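Local coordinates for odorant-binding protein 1F (Rattus norvegicus, PDB 3FIQ) that binds a wide variety of chemical odorants in the nasal epithelium as a small secreted lipocalin, at residues A[26-31]-A[108-113]; A[37-42]-A[98-103]. All coordinates share one frame; numbering follows the deposited sequence.

Interaction 1: A[26-31]-A[108-113]; sequences VEKVAE and SGKETN
The long loop between the first two strands of the lipocalin barrel, which in this family folds over the mouth of the calyx, is pinned here to the start of strand 111-119: Glu27 and Lys28 meet Lys110 and Thr112. The loop turns back on itself here, Val26 O accepting from both Val29 N and Ala30 N. At the exposed surface Glu27 OE2 and Lys110 NZ form a salt bridge of 3.0 Å, the two side chains meeting from either end of the gap. The ammonium sits on the syn side of the carboxylate, 23° out of its plane. Lys110 leaves the backbone extended (chi1 -178°) and bends only near its end, which brings NZ round to Glu27. Next to this bridge the apolar part of Lys28 passes slantwise over Thr112, and Lys28 CG lies 4.0 Å from Thr112 CG2. Their polar ends have partners of their own: Lys28 NZ pairs with Asp106, and Thr112 OG1 bonds to Asn25. The two ammonium nitrogens, Lys28 NZ and Lys110 NZ, stand 6.3 Å apart, a repulsion that Glu27 and Asp106 would be expected to soften. Lys28 and Thr112 come closest at Lys28 CG and Thr112 OG1, 3.6 Å apart.

Interaction 2: A[37-42]-A[98-103]; sequences AYFQHM and IFFHNV
Met42 and Phe39 reach across the inside of the barrel to Phe100 and Ile98, an apolar contact buried close to the centre of the chain. Strands 38-44 and 97-105 are not neighbours in the sheet; the axes of their segments come no nearer than 12.8 Å, their directions 118° apart, leaving side chains to bridge the gap. Met42 supplies most of the bridge. Its SD lies 3.9 Å from Phe100 CZ and 5.1 Å from the ring centroid, an oblique Met-aromatic contact 70° off the ring normal. The Met42 chain then bends about the CG-SD bond (chi3 -74°), bringing the methyl tip to tip with Ile98, with CE 4.1 Å from CD1. Beside it Phe39 CE2 touches Phe100 CE2 at 4.0 Å, the two aromatic side chains crossing at a slant. The Phe100 ring is also packed from its own strand: Ile98 CG2 sits 3.6 Å above one face, displaced toward the rim. Trp16, the tryptophan of the Gly-x-Trp lipocalin signature on strand 14-23, touches both Met42 and Ile98, while Leu116 packs on Phe39. Facing strands meeting through sulfur, aromatic and aliphatic groups rather than polar ones are characteristic of the apolar interior of a lipocalin calyx.

How the interactions relate
The two contacts sit on one barrel at different depths, their centres 15 Å apart: interaction 2 lies in its interior, where lipocalins hold their ligands, whereas interaction 1 fastens a loop to the N-terminal end of strand 111-119. Strands 97-105 and 111-119, consecutive in the chain and paired antiparallel, connect them. Where they adjoin, Asn113 OD1 lies 3.3 Å from His101 NE2, a weak hydrogen bond, and Glu111 CG packs 3.6 Å from Val103 CG1. His101 and Val103 alternate with inward-facing Phe100, so this junction lies on the other side of the sheet from the Phe39-Phe100 contact. Along the chain, both segments of interaction 2 fall between 26-31 and 108-113.

Interaction 1: A[26-31]-A[108-113]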
loop_
_atom_site.group_PDB
_atom_site.type_symbol
_atom_site.label_atom_id
_atom_site.label_comp_id
_atom_site.label_asym_id
_atom_site.label_seq_id
_atom_site.Cartn_x
_atom_site.Cartn_y
_atom_site.Cartn_z
ATOM N N VAL A 26 -9.024 -11.776 -2.134
ATOM C CA VAL A 26 -8.844 -11.520 -0.708
ATOM C C VAL A 26 -7.683 -12.287 -0.110
ATOM O O VAL A 26 -7.076 -11.823 0.861
ATOM C CB VAL A 26 -10.155 -11.800 0.120
ATOM C CG1 VAL A 26 -10.477 -13.196 0.148
ATOM C CG2 VAL A 26 -10.048 -11.211 1.497
ATOM N N GLU A 27 -7.391 -13.477 -0.640
ATOM C CA GLU A 27 -6.308 -14.262 -0.118
ATOM C C GLU A 27 -5.000 -13.502 -0.195
ATOM O O GLU A 27 -4.074 -13.776 0.573
ATOM C CB GLU A 27 -6.200 -15.594 -0.831
ATOM C CG GLU A 27 -5.716 -15.551 -2.196
ATOM C CD GLU A 27 -6.771 -15.202 -3.251
ATOM O OE1 GLU A 27 -8.009 -14.967 -2.970
ATOM O OE2 GLU A 27 -6.266 -15.267 -4.399
ATOM N N LYS A 28 -4.889 -12.525 -1.109
ATOM C CA LYS A 28 -3.636 -11.821 -1.254
ATOM C C LYS A 28 -3.422 -10.865 -0.112
ATOM O O LYS A 28 -2.260 -10.512 0.136
ATOM C CB LYS A 28 -3.650 -11.010 -2.547
ATOM C CG LYS A 28 -3.603 -11.867 -3.800
ATOM C CD LYS A 28 -2.305 -12.465 -4.056
ATOM C CE LYS A 28 -2.267 -13.214 -5.380
ATOM N NZ LYS A 28 -0.925 -13.815 -5.534
ATOM N N VAL A 29 -4.482 -10.414 0.577
ATOM C CA VAL A 29 -4.348 -9.400 1.609
ATOM C C VAL A 29 -4.787 -9.787 2.988
ATOM O O VAL A 29 -4.556 -9.054 3.947
ATOM C CB VAL A 29 -5.022 -8.059 1.173
ATOM C CG1 VAL A 29 -4.335 -7.501 -0.021
ATOM C CG2 VAL A 29 -6.520 -8.251 0.940
ATOM N N ALA A 30 -5.470 -10.926 3.108
ATOM C CA ALA A 30 -5.807 -11.544 4.400
ATOM C C ALA A 30 -4.544 -12.063 5.055
ATOM O O ALA A 30 -3.464 -12.054 4.476
ATOM C CB ALA A 30 -6.719 -12.725 4.127
ATOM N N GLU A 31 -4.706 -12.534 6.273
ATOM C CA GLU A 31 -3.589 -13.118 6.988
ATOM C C GLU A 31 -2.803 -14.044 6.072
ATOM O O GLU A 31 -3.364 -14.857 5.375
ATOM C CB GLU A 31 -4.055 -13.868 8.192
ATOM C CG GLU A 31 -2.915 -14.638 8.948
ATOM C CD GLU A 31 -3.213 -14.939 10.407
ATOM O OE1 GLU A 31 -4.371 -15.187 10.723
ATOM O OE2 GLU A 31 -2.246 -14.925 11.200
ATOM N N SER A 108 2.041 -16.414 -11.368
ATOM C CA SER A 108 1.162 -17.335 -12.104
ATOM C C SER A 108 0.320 -16.615 -13.091
ATOM O O SER A 108 -0.428 -17.246 -13.843
ATOM C CB SER A 108 0.239 -18.111 -11.178
ATOM O OG SER A 108 -0.794 -17.276 -10.675
ATOM N N GLY A 109 0.440 -15.298 -13.116
ATOM C CA GLY A 109 -0.328 -14.486 -14.046
ATOM C C GLY A 109 -1.631 -13.897 -13.492
ATOM O O GLY A 109 -2.321 -13.168 -14.187
ATOM N N LYS A 110 -1.943 -14.184 -12.255
ATOM C CA LYS A 110 -3.174 -13.742 -11.649
ATOM C C LYS A 110 -3.027 -12.249 -11.343
ATOM O O LYS A 110 -2.049 -11.799 -10.735
ATOM C CB LYS A 110 -3.454 -14.510 -10.375
ATOM C CG LYS A 110 -4.762 -14.153 -9.680
ATOM C CD LYS A 110 -4.902 -14.842 -8.326
ATOM C CE LYS A 110 -5.661 -16.139 -8.406
ATOM N NZ LYS A 110 -6.532 -16.309 -7.163
ATOM N N GLU A 111 -4.016 -11.487 -11.738
ATOM C CA GLU A 111 -4.015 -10.042 -11.470
ATOM C C GLU A 111 -4.878 -9.693 -10.307
ATOM O O GLU A 111 -6.042 -10.103 -10.231
ATOM C CB GLU A 111 -4.590 -9.319 -12.680
ATOM C CG GLU A 111 -4.358 -7.822 -12.652
ATOM C CD GLU A 111 -4.858 -7.109 -13.933
ATOM O OE1 GLU A 111 -4.504 -7.599 -15.042
ATOM O OE2 GLU A 111 -5.588 -6.078 -13.800
ATOM N N THR A 112 -4.330 -8.885 -9.382
ATOM C CA THR A 112 -5.011 -8.420 -8.209
ATOM C C THR A 112 -4.925 -6.891 -8.179
ATOM O O THR A 112 -3.859 -6.288 -8.331
ATOM C CB THR A 112 -4.371 -8.982 -6.917
ATOM O OG1 THR A 112 -4.293 -10.422 -6.987
ATOM C CG2 THR A 112 -5.139 -8.612 -5.639
ATOM N N ASN A 113 -6.078 -6.288 -8.022
ATOM C CA ASN A 113 -6.234 -4.842 -7.806
ATOM C C ASN A 113 -6.342 -4.541 -6.328
ATOM O O ASN A 113 -7.168 -5.110 -5.657
ATOM C CB ASN A 113 -7.455 -4.333 -8.587
ATOM C CG ASN A 113 -7.088 -4.074 -10.062
ATOM O OD1 ASN A 113 -6.765 -2.967 -10.430
ATOM N ND2 ASN A 113 -7.066 -5.109 -10.861
#

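Interaction 2: A[37-42]-A[98-103]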
loop_
_atom_site.group_PDB
_atom_site.type_symbol
_atom_site.label_atom_id
_atom_site.label_comp_id
_atom_site.label_asym_id
_atom_site.label_seq_id
_atom_site.Cartn_x
_atom_site.Cartn_y
_atom_site.Cartn_z
ATOM N N ALA A 37 0.937 -6.081 3.470
ATOM C CA ALA A 37 2.151 -5.356 3.797
ATOM C C ALA A 37 1.888 -4.342 4.870
ATOM O O ALA A 37 1.015 -3.442 4.695
ATOM C CB ALA A 37 2.608 -4.604 2.594
ATOM N N TYR A 38 2.635 -4.488 5.960
ATOM C CA TYR A 38 2.573 -3.554 7.115
ATOM C C TYR A 38 3.708 -2.533 6.898
ATOM O O TYR A 38 4.888 -2.828 7.152
ATOM C CB TYR A 38 2.783 -4.270 8.407
ATOM C CG TYR A 38 1.688 -5.238 8.828
ATOM C CD1 TYR A 38 1.633 -6.546 8.315
ATOM C CD2 TYR A 38 0.689 -4.842 9.731
ATOM C CE1 TYR A 38 0.579 -7.422 8.726
ATOM C CE2 TYR A 38 -0.310 -5.692 10.129
ATOM C CZ TYR A 38 -0.361 -6.985 9.614
ATOM O OH TYR A 38 -1.343 -7.869 10.018
ATOM N N PHE A 39 3.361 -1.360 6.353
ATOM C CA PHE A 39 4.417 -0.380 6.035
ATOM C C PHE A 39 5.171 -0.036 7.287
ATOM O O PHE A 39 4.634 -0.046 8.398
ATOM C CB PHE A 39 3.788 0.901 5.446
ATOM C CG PHE A 39 3.594 0.835 3.910
ATOM C CD1 PHE A 39 3.320 -0.342 3.242
ATOM C CD2 PHE A 39 3.632 1.984 3.164
ATOM C CE1 PHE A 39 3.151 -0.376 1.827
ATOM C CE2 PHE A 39 3.439 1.937 1.778
ATOM C CZ PHE A 39 3.182 0.780 1.130
ATOM N N GLN A 40 6.438 0.296 7.073
ATOM C CA GLN A 40 7.285 0.891 8.090
ATOM C C GLN A 40 7.855 2.239 7.702
ATOM O O GLN A 40 7.957 3.150 8.545
ATOM C CB GLN A 40 8.390 -0.114 8.427
ATOM C CG GLN A 40 9.300 0.359 9.574
ATOM C CD GLN A 40 10.260 -0.729 9.976
ATOM O OE1 GLN A 40 11.416 -0.773 9.513
ATOM N NE2 GLN A 40 9.786 -1.610 10.818
ATOM N N HIS A 41 8.328 2.394 6.461
ATOM C CA HIS A 41 9.069 3.598 6.087
ATOM C C HIS A 41 9.064 3.781 4.610
ATOM O O HIS A 41 9.031 2.796 3.864
ATOM C CB HIS A 41 10.544 3.444 6.578
ATOM C CG HIS A 41 11.357 4.704 6.589
ATOM N ND1 HIS A 41 12.092 5.110 5.490
ATOM C CD2 HIS A 41 11.527 5.677 7.542
ATOM C CE1 HIS A 41 12.682 6.272 5.775
ATOM N NE2 HIS A 41 12.392 6.612 7.006
ATOM N N MET A 42 9.106 5.044 4.173
ATOM C CA MET A 42 9.282 5.397 2.758
ATOM C C MET A 42 10.354 6.408 2.610
ATOM O O MET A 42 10.545 7.319 3.467
ATOM C CB MET A 42 7.981 5.919 2.184
ATOM C CG MET A 42 6.872 4.916 2.168
ATOM S SD MET A 42 5.493 5.237 1.020
ATOM C CE MET A 42 4.671 6.556 1.868
ATOM N N ILE A 98 -2.078 8.541 2.830
ATOM C CA ILE A 98 -1.965 8.284 1.401
ATOM C C ILE A 98 -2.768 7.087 1.038
ATOM O O ILE A 98 -2.641 6.047 1.702
ATOM C CB ILE A 98 -0.507 8.108 0.965
ATOM C CG1 ILE A 98 0.250 9.398 1.248
ATOM C CG2 ILE A 98 -0.430 7.764 -0.541
ATOM C CD1 ILE A 98 1.748 9.319 0.925
ATOM N N PHE A 99 -3.642 7.209 0.050
ATOM C CA PHE A 99 -4.265 6.058 -0.608
ATOM C C PHE A 99 -3.502 5.649 -1.872
ATOM O O PHE A 99 -3.381 6.470 -2.785
ATOM C CB PHE A 99 -5.686 6.366 -1.046
ATOM C CG PHE A 99 -6.712 6.598 0.070
ATOM C CD1 PHE A 99 -6.399 6.651 1.442
ATOM C CD2 PHE A 99 -8.041 6.658 -0.290
ATOM C CE1 PHE A 99 -7.374 6.856 2.371
ATOM C CE2 PHE A 99 -9.016 6.880 0.661
ATOM C CZ PHE A 99 -8.697 6.989 1.955
ATOM N N PHE A 100 -2.901 4.468 -1.916
ATOM C CA PHE A 100 -2.227 3.936 -3.077
ATOM C C PHE A 100 -3.130 2.944 -3.774
ATOM O O PHE A 100 -3.844 2.200 -3.170
ATOM C CB PHE A 100 -0.976 3.131 -2.670
ATOM C CG PHE A 100 0.180 3.978 -2.193
ATOM C CD1 PHE A 100 0.979 4.628 -3.076
ATOM C CD2 PHE A 100 0.505 4.029 -0.833
ATOM C CE1 PHE A 100 2.084 5.348 -2.645
ATOM C CE2 PHE A 100 1.615 4.779 -0.406
ATOM C CZ PHE A 100 2.402 5.439 -1.359
ATOM N N HIS A 101 -3.055 2.916 -5.098
ATOM C CA HIS A 101 -3.641 1.882 -5.894
ATOM C C HIS A 101 -2.486 1.069 -6.457
ATOM O O HIS A 101 -1.462 1.620 -6.885
ATOM C CB HIS A 101 -4.398 2.458 -7.063
ATOM C CG HIS A 101 -5.033 1.425 -7.911
ATOM N ND1 HIS A 101 -4.538 1.071 -9.149
ATOM C CD2 HIS A 101 -6.150 0.693 -7.734
ATOM C CE1 HIS A 101 -5.306 0.136 -9.672
ATOM N NE2 HIS A 101 -6.287 -0.110 -8.840
ATOM N N ASN A 102 -2.570 -0.255 -6.321
ATOM C CA ASN A 102 -1.577 -1.171 -6.868
ATOM C C ASN A 102 -2.264 -2.271 -7.690
ATOM O O ASN A 102 -3.328 -2.743 -7.352
ATOM C CB ASN A 102 -0.736 -1.827 -5.779
ATOM C CG ASN A 102 0.364 -2.739 -6.343
ATOM O OD1 ASN A 102 0.535 -3.938 -5.872
ATOM N ND2 ASN A 102 1.104 -2.272 -7.248
ATOM N N VAL A 103 -1.679 -2.598 -8.840
ATOM C CA VAL A 103 -2.024 -3.760 -9.608
ATOM C C VAL A 103 -0.819 -4.695 -9.474
ATOM O O VAL A 103 0.333 -4.360 -9.837
ATOM C CB VAL A 103 -2.261 -3.451 -11.095
ATOM C CG1 VAL A 103 -2.594 -4.757 -11.792
ATOM C CG2 VAL A 103 -3.416 -2.437 -11.155
#